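Local atomic coordinates of acetyltransferase, GNAT family (Streptococcus pneumoniae, PDB entry 2I79), a protein that probably transfers the acetyl group of acetyl coenzyme A to an amino group of an acceptor substrate. Residues A10-A15 and F49-A54; V19-R24 and G68-I73; R83-G88 and S118-R123. One frame throughout, in Å; residues are numbered along the deposited sequence.

How the interactions relate
Interaction 1 joins the loop after strand 5-9 to helix 43-55, interaction 2 packs helix 15-26 on strand 69-77, and interaction 3 sets the start of strand 87-94 beside the entry to strand 123-129. Along the chain the first two interleave: residues 10-15 run straight into helix 15-26, and residues 49-54 precede 68-73. Their centres lie about 14 Å apart. Interaction 3 comes later in sequence, its centre about 27 Å from that of interaction 2 and across the chain's centre from it, yet strands 69-77 and 87-94 are neighbours in the same mixed sheet. Interaction 1 ties a loop to a helix, interaction 2 a helix to the sheet, and interaction 3 two neighbouring strands of it, at the second subunit.

Interaction 1: residues A10-A15 and F49-A54; sequences AEPKDA and FLNKQA
The backbones come closest where P12, at the start of the short 3-10 turn 12-14, passes L50 of helix 43-55, their CA atoms 5.4 Å apart. L50 carries most of the contact. Its CG stands anti to the carbonyl carbon (chi1 -74°) and the two methyls part between different neighbours. CD2 packs on the methyl of A10, at 3.7 Å from A10 CB. CD1 reaches further along the turn, 3.5 Å from E11 O, and ends near the backbone N of A15 and, more loosely, its methyl. One leucine thus touches the loop both before and after the 3-10 turn. At the margin the amide of N51 bends toward the loop: OD1 lies 3.4 Å from P12 CG and also near CB, a van der Waals touch on the proline ring, with the two side chains crossing at about a right angle. The loop has its own internal brace. E11 N donates to D14 OD2 over 2.7 Å in an almost straight bond (179°), meeting the oxygen from above the carboxylate plane, while D14 N returns a bond to E11 O. A salt bridge from R8 NH1 to the same OD2 gives this buried carboxylate oxygen a second partner and would be expected to favour its ionised form. A10 also touches T61 and L63 of strand 60-66. The D14 side chain and the backbone thus close the 3-10 turn on E11 just before helix 15-26 begins, a strand-to-helix connection packed on helix 43-55 of the GNAT fold.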
loop_
_atom_site.group_PDB
_atom_site.type_symbol
_atom_site.label_atom_id
_atom_site.label_comp_id
_atom_site.label_asym_id
_atom_site.label_seq_id
_atom_site.Cartn_x
_atom_site.Cartn_y
_atom_site.Cartn_z
ATOM N N ALA A 10 -19.779 -9.295 4.050
ATOM C CA ALA A 10 -19.270 -10.658 4.166
ATOM C C ALA A 10 -19.274 -11.100 5.630
ATOM O O ALA A 10 -19.023 -10.286 6.527
ATOM C CB ALA A 10 -17.856 -10.758 3.604
ATOM N N GLU A 11 -19.581 -12.376 5.863
ATOM C CA GLU A 11 -19.452 -12.999 7.202
ATOM C C GLU A 11 -18.471 -14.175 7.158
ATOM O O GLU A 11 -18.236 -14.757 6.103
ATOM C CB GLU A 11 -20.814 -13.476 7.730
ATOM C CG GLU A 11 -21.867 -12.345 7.860
ATOM C CD GLU A 11 -23.314 -12.873 7.891
ATOM O OE1 GLU A 11 -23.577 -13.850 8.643
ATOM O OE2 GLU A 11 -24.183 -12.321 7.174
ATOM N N PRO A 12 -17.866 -14.514 8.311
ATOM C CA PRO A 12 -16.927 -15.658 8.349
ATOM C C PRO A 12 -17.463 -16.925 7.659
ATOM O O PRO A 12 -16.693 -17.651 7.045
ATOM C CB PRO A 12 -16.692 -15.876 9.868
ATOM C CG PRO A 12 -17.783 -15.014 10.551
ATOM C CD PRO A 12 -17.990 -13.866 9.627
ATOM N N LYS A 13 -18.770 -17.157 7.721
ATOM C CA LYS A 13 -19.396 -18.283 7.012
ATOM C C LYS A 13 -19.209 -18.292 5.469
ATOM O O LYS A 13 -19.310 -19.362 4.838
ATOM C CB LYS A 13 -20.897 -18.374 7.348
ATOM C CG LYS A 13 -21.729 -17.161 6.871
ATOM C CD LYS A 13 -23.205 -17.509 6.624
ATOM C CE LYS A 13 -24.021 -16.264 6.241
ATOM N NZ LYS A 13 -25.422 -16.607 5.793
ATOM N N ASP A 14 -18.960 -17.116 4.876
ATOM C CA ASP A 14 -18.710 -16.993 3.450
ATOM C C ASP A 14 -17.274 -17.373 3.005
ATOM O O ASP A 14 -16.989 -17.383 1.809
ATOM C CB ASP A 14 -18.982 -15.547 2.986
ATOM C CG ASP A 14 -20.372 -15.047 3.387
ATOM O OD1 ASP A 14 -21.331 -15.814 3.298
ATOM O OD2 ASP A 14 -20.506 -13.871 3.783
ATOM N N ALA A 15 -16.374 -17.647 3.942
ATOM C CA ALA A 15 -14.940 -17.797 3.636
ATOM C C ALA A 15 -14.602 -18.699 2.424
ATOM O O ALA A 15 -13.800 -18.329 1.562
ATOM C CB ALA A 15 -14.217 -18.309 4.885
ATOM N N PHE A 49 -9.325 -13.115 8.028
ATOM C CA PHE A 49 -9.509 -11.862 7.316
ATOM C C PHE A 49 -10.947 -11.312 7.479
ATOM O O PHE A 49 -11.141 -10.115 7.745
ATOM C CB PHE A 49 -9.149 -12.020 5.840
ATOM C CG PHE A 49 -9.408 -10.783 5.020
ATOM C CD1 PHE A 49 -8.554 -9.690 5.098
ATOM C CD2 PHE A 49 -10.520 -10.704 4.176
ATOM C CE1 PHE A 49 -8.793 -8.538 4.346
ATOM C CE2 PHE A 49 -10.758 -9.566 3.418
ATOM C CZ PHE A 49 -9.889 -8.475 3.507
ATOM N N LEU A 50 -11.946 -12.180 7.316
ATOM C CA LEU A 50 -13.346 -11.743 7.315
ATOM C C LEU A 50 -13.832 -11.262 8.700
ATOM O O LEU A 50 -14.615 -10.292 8.779
ATOM C CB LEU A 50 -14.257 -12.835 6.739
ATOM C CG LEU A 50 -14.139 -12.981 5.223
ATOM C CD1 LEU A 50 -15.087 -14.038 4.715
ATOM C CD2 LEU A 50 -14.416 -11.667 4.532
ATOM N N ASN A 51 -13.370 -11.919 9.767
ATOM C CA ASN A 51 -13.619 -11.451 11.138
ATOM C C ASN A 51 -13.049 -10.023 11.360
ATOM O O ASN A 51 -13.757 -9.125 11.850
ATOM C CB ASN A 51 -13.059 -12.452 12.187
ATOM C CG ASN A 51 -13.849 -13.790 12.229
ATOM O OD1 ASN A 51 -15.081 -13.801 12.147
ATOM N ND2 ASN A 51 -13.135 -14.913 12.363
ATOM N N LYS A 52 -11.794 -9.812 10.979
ATOM C CA LYS A 52 -11.172 -8.482 11.044
ATOM C C LYS A 52 -11.962 -7.381 10.324
ATOM O O LYS A 52 -12.199 -6.315 10.901
ATOM C CB LYS A 52 -9.767 -8.509 10.444
ATOM C CG LYS A 52 -8.675 -8.825 11.426
ATOM C CD LYS A 52 -7.297 -8.650 10.770
ATOM C CE LYS A 52 -6.169 -9.231 11.640
ATOM N NZ LYS A 52 -6.264 -10.737 11.766
ATOM N N GLN A 53 -12.324 -7.617 9.054
ATOM C CA GLN A 53 -13.121 -6.638 8.281
ATOM C C GLN A 53 -14.427 -6.246 9.007
ATOM O O GLN A 53 -14.742 -5.053 9.118
ATOM C CB GLN A 53 -13.450 -7.146 6.858
ATOM C CG GLN A 53 -12.268 -7.210 5.879
ATOM C CD GLN A 53 -11.642 -5.845 5.552
ATOM O OE1 GLN A 53 -10.737 -5.376 6.254
ATOM N NE2 GLN A 53 -12.095 -5.228 4.467
ATOM N N ALA A 54 -15.175 -7.242 9.494
ATOM C CA ALA A 54 -16.425 -6.994 10.229
ATOM C C ALA A 54 -16.168 -6.262 11.556
ATOM O O ALA A 54 -16.979 -5.433 11.974
ATOM C CB ALA A 54 -17.154 -8.305 10.500
#

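Interaction 2: residues V19-R24 and G68-I73; sequences VAFLNR and GKIAGI
Strand 69-77 meets helix 15-26 at a classic beta bulge, A71 and G72 both facing A64, and the ring of F21 lies against this irregular stretch. The axes of 19-24 and 69-73 approach to 9.0 Å, their N-to-C directions 56° apart. F21 reaches the strand because its chi1 of 174° sets CG opposite the backbone N. I70 CG2 sits over one ring face, 3.9 Å from the centroid and 21° off the normal, a CH-pi contact. The far end of the ring follows the bulge: CZ comes 3.5 Å from A71 O and 3.7 Å from G72 CA, both approaching obliquely. I73 CG2 touches F21 CE2 at 3.9 Å, and L22 CD2 adds a looser contact with I73 CG1. R24 bends at chi3, bringing NH2 to 3.9 Å from I70 O, too long to count as a bond; the same nitrogen lies in plane at the edge of the F21 ring. V93 of strand 87-94 also touches F21, whose side chain is about 7 Å from the bound acetyl coenzyme A. Helix 15-26 is thus packed on the sheet of the GNAT fold near the cofactor, by chiefly apolar chemistry: cohesion rests on dispersion and ring-face contacts rather than on direct polar bonds.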
loop_
_atom_site.group_PDB
_atom_site.type_symbol
_atom_site.label_atom_id
_atom_site.label_comp_id
_atom_site.label_asym_id
_atom_site.label_seq_id
_atom_site.Cartn_x
_atom_site.Cartn_y
_atom_site.Cartn_z
ATOM N N VAL A 19 -13.183 -17.526 -1.154
ATOM C CA VAL A 19 -11.907 -18.022 -1.677
ATOM C C VAL A 19 -12.119 -18.556 -3.095
ATOM O O VAL A 19 -11.344 -18.283 -4.008
ATOM C CB VAL A 19 -11.231 -19.123 -0.757
ATOM C CG1 VAL A 19 -10.075 -19.849 -1.520
ATOM C CG2 VAL A 19 -10.702 -18.538 0.540
ATOM N N ALA A 20 -13.197 -19.315 -3.276
ATOM C CA ALA A 20 -13.522 -19.919 -4.563
ATOM C C ALA A 20 -13.724 -18.856 -5.654
ATOM O O ALA A 20 -13.172 -18.945 -6.786
ATOM C CB ALA A 20 -14.760 -20.789 -4.409
ATOM N N PHE A 21 -14.509 -17.830 -5.313
ATOM C CA PHE A 21 -14.769 -16.724 -6.230
ATOM C C PHE A 21 -13.490 -15.968 -6.588
ATOM O O PHE A 21 -13.269 -15.586 -7.753
ATOM C CB PHE A 21 -15.793 -15.767 -5.614
ATOM C CG PHE A 21 -16.005 -14.534 -6.426
ATOM C CD1 PHE A 21 -16.688 -14.597 -7.649
ATOM C CD2 PHE A 21 -15.480 -13.324 -6.020
ATOM C CE1 PHE A 21 -16.851 -13.475 -8.407
ATOM C CE2 PHE A 21 -15.641 -12.198 -6.805
ATOM C CZ PHE A 21 -16.331 -12.281 -7.985
ATOM N N LEU A 22 -12.625 -15.737 -5.601
ATOM C CA LEU A 22 -11.432 -14.935 -5.879
ATOM C C LEU A 22 -10.466 -15.728 -6.747
ATOM O O LEU A 22 -9.823 -15.182 -7.595
ATOM C CB LEU A 22 -10.788 -14.432 -4.598
ATOM C CG LEU A 22 -11.574 -13.305 -3.911
ATOM C CD1 LEU A 22 -11.219 -13.207 -2.429
ATOM C CD2 LEU A 22 -11.345 -11.946 -4.638
ATOM N N ASN A 23 -10.413 -17.034 -6.550
ATOM C CA ASN A 23 -9.624 -17.909 -7.421
ATOM C C ASN A 23 -10.178 -17.923 -8.844
ATOM O O ASN A 23 -9.410 -17.902 -9.823
ATOM C CB ASN A 23 -9.576 -19.332 -6.857
ATOM C CG ASN A 23 -8.559 -19.496 -5.747
ATOM O OD1 ASN A 23 -8.736 -20.300 -4.801
ATOM N ND2 ASN A 23 -7.482 -18.761 -5.857
ATOM N N ARG A 24 -11.495 -17.897 -8.952
ATOM C CA ARG A 24 -12.123 -17.830 -10.286
ATOM C C ARG A 24 -11.730 -16.559 -11.020
ATOM O O ARG A 24 -11.205 -16.630 -12.105
ATOM C CB ARG A 24 -13.649 -17.957 -10.212
ATOM C CG ARG A 24 -14.343 -17.712 -11.563
ATOM C CD ARG A 24 -15.816 -18.125 -11.558
ATOM N NE ARG A 24 -16.736 -17.132 -10.942
ATOM C CZ ARG A 24 -17.625 -16.337 -11.572
ATOM N NH1 ARG A 24 -17.808 -16.326 -12.899
ATOM N NH2 ARG A 24 -18.375 -15.537 -10.842
ATOM N N GLY A 68 -27.833 -16.886 -5.667
ATOM C CA GLY A 68 -27.228 -17.651 -4.572
ATOM C C GLY A 68 -25.720 -17.872 -4.634
ATOM O O GLY A 68 -25.182 -18.525 -3.761
ATOM N N LYS A 69 -25.042 -17.351 -5.658
ATOM C CA LYS A 69 -23.581 -17.464 -5.759
ATOM C C LYS A 69 -22.925 -16.091 -5.806
ATOM O O LYS A 69 -23.435 -15.189 -6.484
ATOM C CB LYS A 69 -23.173 -18.232 -7.026
ATOM C CG LYS A 69 -23.665 -19.671 -7.108
ATOM C CD LYS A 69 -23.247 -20.568 -5.865
ATOM C CE LYS A 69 -21.765 -21.005 -5.884
ATOM N NZ LYS A 69 -21.417 -21.745 -4.631
ATOM N N ILE A 70 -21.790 -15.945 -5.116
ATOM C CA ILE A 70 -20.999 -14.711 -5.158
ATOM C C ILE A 70 -20.650 -14.369 -6.605
ATOM O O ILE A 70 -20.026 -15.183 -7.315
ATOM C CB ILE A 70 -19.658 -14.816 -4.348
ATOM C CG1 ILE A 70 -19.927 -15.168 -2.894
ATOM C CG2 ILE A 70 -18.858 -13.486 -4.442
ATOM C CD1 ILE A 70 -18.630 -15.280 -2.017
ATOM N N ALA A 71 -21.072 -13.166 -7.022
ATOM C CA ALA A 71 -20.829 -12.644 -8.349
ATOM C C ALA A 71 -19.832 -11.461 -8.372
ATOM O O ALA A 71 -19.272 -11.149 -9.428
ATOM C CB ALA A 71 -22.158 -12.224 -8.985
ATOM N N GLY A 72 -19.629 -10.823 -7.211
ATOM C CA GLY A 72 -18.765 -9.666 -7.098
ATOM C C GLY A 72 -18.389 -9.329 -5.663
ATOM O O GLY A 72 -19.057 -9.747 -4.725
ATOM N N ILE A 73 -17.285 -8.618 -5.489
ATOM C CA ILE A 73 -16.875 -8.127 -4.174
ATOM C C ILE A 73 -16.328 -6.719 -4.265
ATOM O O ILE A 73 -15.742 -6.337 -5.274
ATOM C CB ILE A 73 -15.822 -9.040 -3.493
ATOM C CG1 ILE A 73 -14.479 -9.016 -4.224
ATOM C CG2 ILE A 73 -16.362 -10.464 -3.373
ATOM C CD1 ILE A 73 -13.417 -8.143 -3.494
#

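Interaction 3: residues R83-G88 and S118-R123; sequences RVRHIG and SGILRR
H86 O is the acceptor on which L121, R122 and R123 converge. R122 N gives it the main bond, 2.7 Å long, arriving in the carbonyl plane on a lone pair; R123 N adds a weak, bent one at 3.0 Å (131°), and L121 CA contributes a CH...O contact. Two residues further along, G88 N donates to R123 O over 2.8 Å and nearly straight (174°), the donor tilted 20° from the carbonyl plane. I87 CA closes on the same R123 O. I120 O in turn meets H86 CA at 3.3 Å. Within 83-88, H86 NE2 makes a weak bond to R83 O, which lies in the plane of the imidazole. S118 OG accepts from both I120 N and L121 N, each at 3.2 Å, forming an ST turn and an ST motif.

The side chains pack around this frame. L121 CD2 lies 3.6 Å from G88 N and also nears R85 O, while I120 CG2 rests on the aliphatic part of R85. I87 and R123 run side by side: R123 CG, set opposite its backbone N, carries CD alongside both CG1 and CG2 of the isoleucine. Elsewhere in the chain R85 NH1 bonds Q80 O, R85 O takes N58 ND2, R122 NE bonds I171 O, and the R123 guanidinium has a salt bridge to E147 and a bond to Q125 OE1. From the second subunit, E151 O receives R123 NE, R152 NH1 bonds R122 O, and the F161 ring meets that of H86. Pairing of I87 with R123 is the parallel bridge that opens strands 87-94 and 123-129, a beta-alpha-beta crossover through helix 103-117, central to the GNAT fold and here forming part of the interface with the second subunit.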
loop_
_atom_site.group_PDB
_atom_site.type_symbol
_atom_site.label_atom_id
_atom_site.label_comp_id
_atom_site.label_asym_id
_atom_site.label_seq_id
_atom_site.Cartn_x
_atom_site.Cartn_y
_atom_site.Cartn_z
ATOM N N ARG A 83 -2.254 9.036 11.266
ATOM C CA ARG A 83 -1.773 9.760 10.086
ATOM C C ARG A 83 -2.619 9.422 8.848
ATOM O O ARG A 83 -2.911 10.303 8.066
ATOM C CB ARG A 83 -0.300 9.476 9.767
ATOM C CG ARG A 83 0.337 10.510 8.744
ATOM C CD ARG A 83 1.358 11.468 9.403
ATOM N NE ARG A 83 0.829 11.995 10.658
ATOM C CZ ARG A 83 1.433 12.065 11.823
ATOM N NH1 ARG A 83 2.684 11.694 12.025
ATOM N NH2 ARG A 83 0.742 12.564 12.829
ATOM N N VAL A 84 -3.016 8.151 8.713
ATOM C CA VAL A 84 -3.605 7.596 7.489
ATOM C C VAL A 84 -4.900 6.780 7.678
ATOM O O VAL A 84 -5.442 6.219 6.722
ATOM C CB VAL A 84 -2.551 6.747 6.752
ATOM C CG1 VAL A 84 -1.432 7.651 6.266
ATOM C CG2 VAL A 84 -2.013 5.653 7.639
ATOM N N ARG A 85 -5.437 6.796 8.896
ATOM C CA ARG A 85 -6.616 5.990 9.286
ATOM C C ARG A 85 -7.911 6.338 8.492
ATOM O O ARG A 85 -8.827 5.526 8.390
ATOM C CB ARG A 85 -6.828 6.167 10.800
ATOM C CG ARG A 85 -7.909 5.330 11.408
ATOM C CD ARG A 85 -7.642 5.042 12.895
ATOM N NE ARG A 85 -7.714 6.249 13.709
ATOM C CZ ARG A 85 -7.005 6.480 14.824
ATOM N NH1 ARG A 85 -6.098 5.614 15.288
ATOM N NH2 ARG A 85 -7.191 7.627 15.482
ATOM N N HIS A 86 -7.938 7.530 7.918
ATOM C CA HIS A 86 -9.082 8.075 7.165
ATOM C C HIS A 86 -9.075 7.712 5.679
ATOM O O HIS A 86 -9.977 8.114 4.954
ATOM C CB HIS A 86 -9.072 9.611 7.299
ATOM C CG HIS A 86 -7.820 10.238 6.768
ATOM N ND1 HIS A 86 -7.746 10.795 5.508
ATOM C CD2 HIS A 86 -6.565 10.281 7.268
ATOM C CE1 HIS A 86 -6.512 11.218 5.294
ATOM N NE2 HIS A 86 -5.776 10.904 6.338
ATOM N N ILE A 87 -8.063 6.960 5.243
ATOM C CA ILE A 87 -7.873 6.561 3.855
ATOM C C ILE A 87 -8.204 5.065 3.651
ATOM O O ILE A 87 -7.557 4.185 4.237
ATOM C CB ILE A 87 -6.401 6.771 3.419
ATOM C CG1 ILE A 87 -5.948 8.230 3.646
ATOM C CG2 ILE A 87 -6.203 6.375 1.961
ATOM C CD1 ILE A 87 -4.450 8.434 3.514
ATOM N N GLY A 88 -9.204 4.796 2.818
ATOM C CA GLY A 88 -9.590 3.440 2.440
ATOM C C GLY A 88 -9.087 3.123 1.055
ATOM O O GLY A 88 -9.315 3.880 0.102
ATOM N N SER A 118 -19.305 5.863 7.952
ATOM C CA SER A 118 -18.378 5.351 8.968
ATOM C C SER A 118 -17.877 6.410 9.952
ATOM O O SER A 118 -17.517 6.082 11.093
ATOM C CB SER A 118 -17.173 4.674 8.310
ATOM O OG SER A 118 -16.282 5.637 7.773
ATOM N N GLY A 119 -17.814 7.663 9.509
ATOM C CA GLY A 119 -17.318 8.748 10.350
ATOM C C GLY A 119 -15.806 8.778 10.502
ATOM O O GLY A 119 -15.276 9.620 11.222
ATOM N N ILE A 120 -15.108 7.877 9.810
ATOM C CA ILE A 120 -13.650 7.740 9.931
ATOM C C ILE A 120 -13.001 7.967 8.564
ATOM O O ILE A 120 -12.036 8.718 8.443
ATOM C CB ILE A 120 -13.257 6.352 10.475
ATOM C CG1 ILE A 120 -14.050 6.036 11.758
ATOM C CG2 ILE A 120 -11.724 6.269 10.753
ATOM C CD1 ILE A 120 -14.054 4.551 12.182
ATOM N N LEU A 121 -13.529 7.312 7.528
ATOM C CA LEU A 121 -12.932 7.444 6.212
ATOM C C LEU A 121 -13.314 8.801 5.670
ATOM O O LEU A 121 -14.494 9.202 5.733
ATOM C CB LEU A 121 -13.356 6.307 5.279
ATOM C CG LEU A 121 -12.916 4.900 5.711
ATOM C CD1 LEU A 121 -13.558 3.869 4.838
ATOM C CD2 LEU A 121 -11.364 4.709 5.753
ATOM N N ARG A 122 -12.286 9.524 5.206
ATOM C CA ARG A 122 -12.431 10.794 4.507
ATOM C C ARG A 122 -11.787 10.779 3.103
ATOM O O ARG A 122 -11.715 11.798 2.423
ATOM C CB ARG A 122 -11.800 11.904 5.343
ATOM C CG ARG A 122 -12.358 12.024 6.769
ATOM C CD ARG A 122 -13.870 12.300 6.828
ATOM N NE ARG A 122 -14.230 13.515 6.096
ATOM C CZ ARG A 122 -13.977 14.752 6.524
ATOM N NH1 ARG A 122 -13.394 14.961 7.698
ATOM N NH2 ARG A 122 -14.313 15.793 5.777
ATOM N N ARG A 123 -11.308 9.626 2.676
ATOM C CA ARG A 123 -10.705 9.466 1.356
ATOM C C ARG A 123 -10.762 7.990 0.933
ATOM O O ARG A 123 -10.526 7.082 1.760
ATOM C CB ARG A 123 -9.253 9.985 1.340
ATOM C CG ARG A 123 -8.433 9.464 0.142
ATOM C CD ARG A 123 -6.962 9.879 0.126
ATOM N NE ARG A 123 -6.901 10.870 -0.859
ATOM C CZ ARG A 123 -6.544 10.734 -2.139
ATOM N NH1 ARG A 123 -6.007 9.651 -2.656
ATOM N NH2 ARG A 123 -6.653 11.800 -2.878
#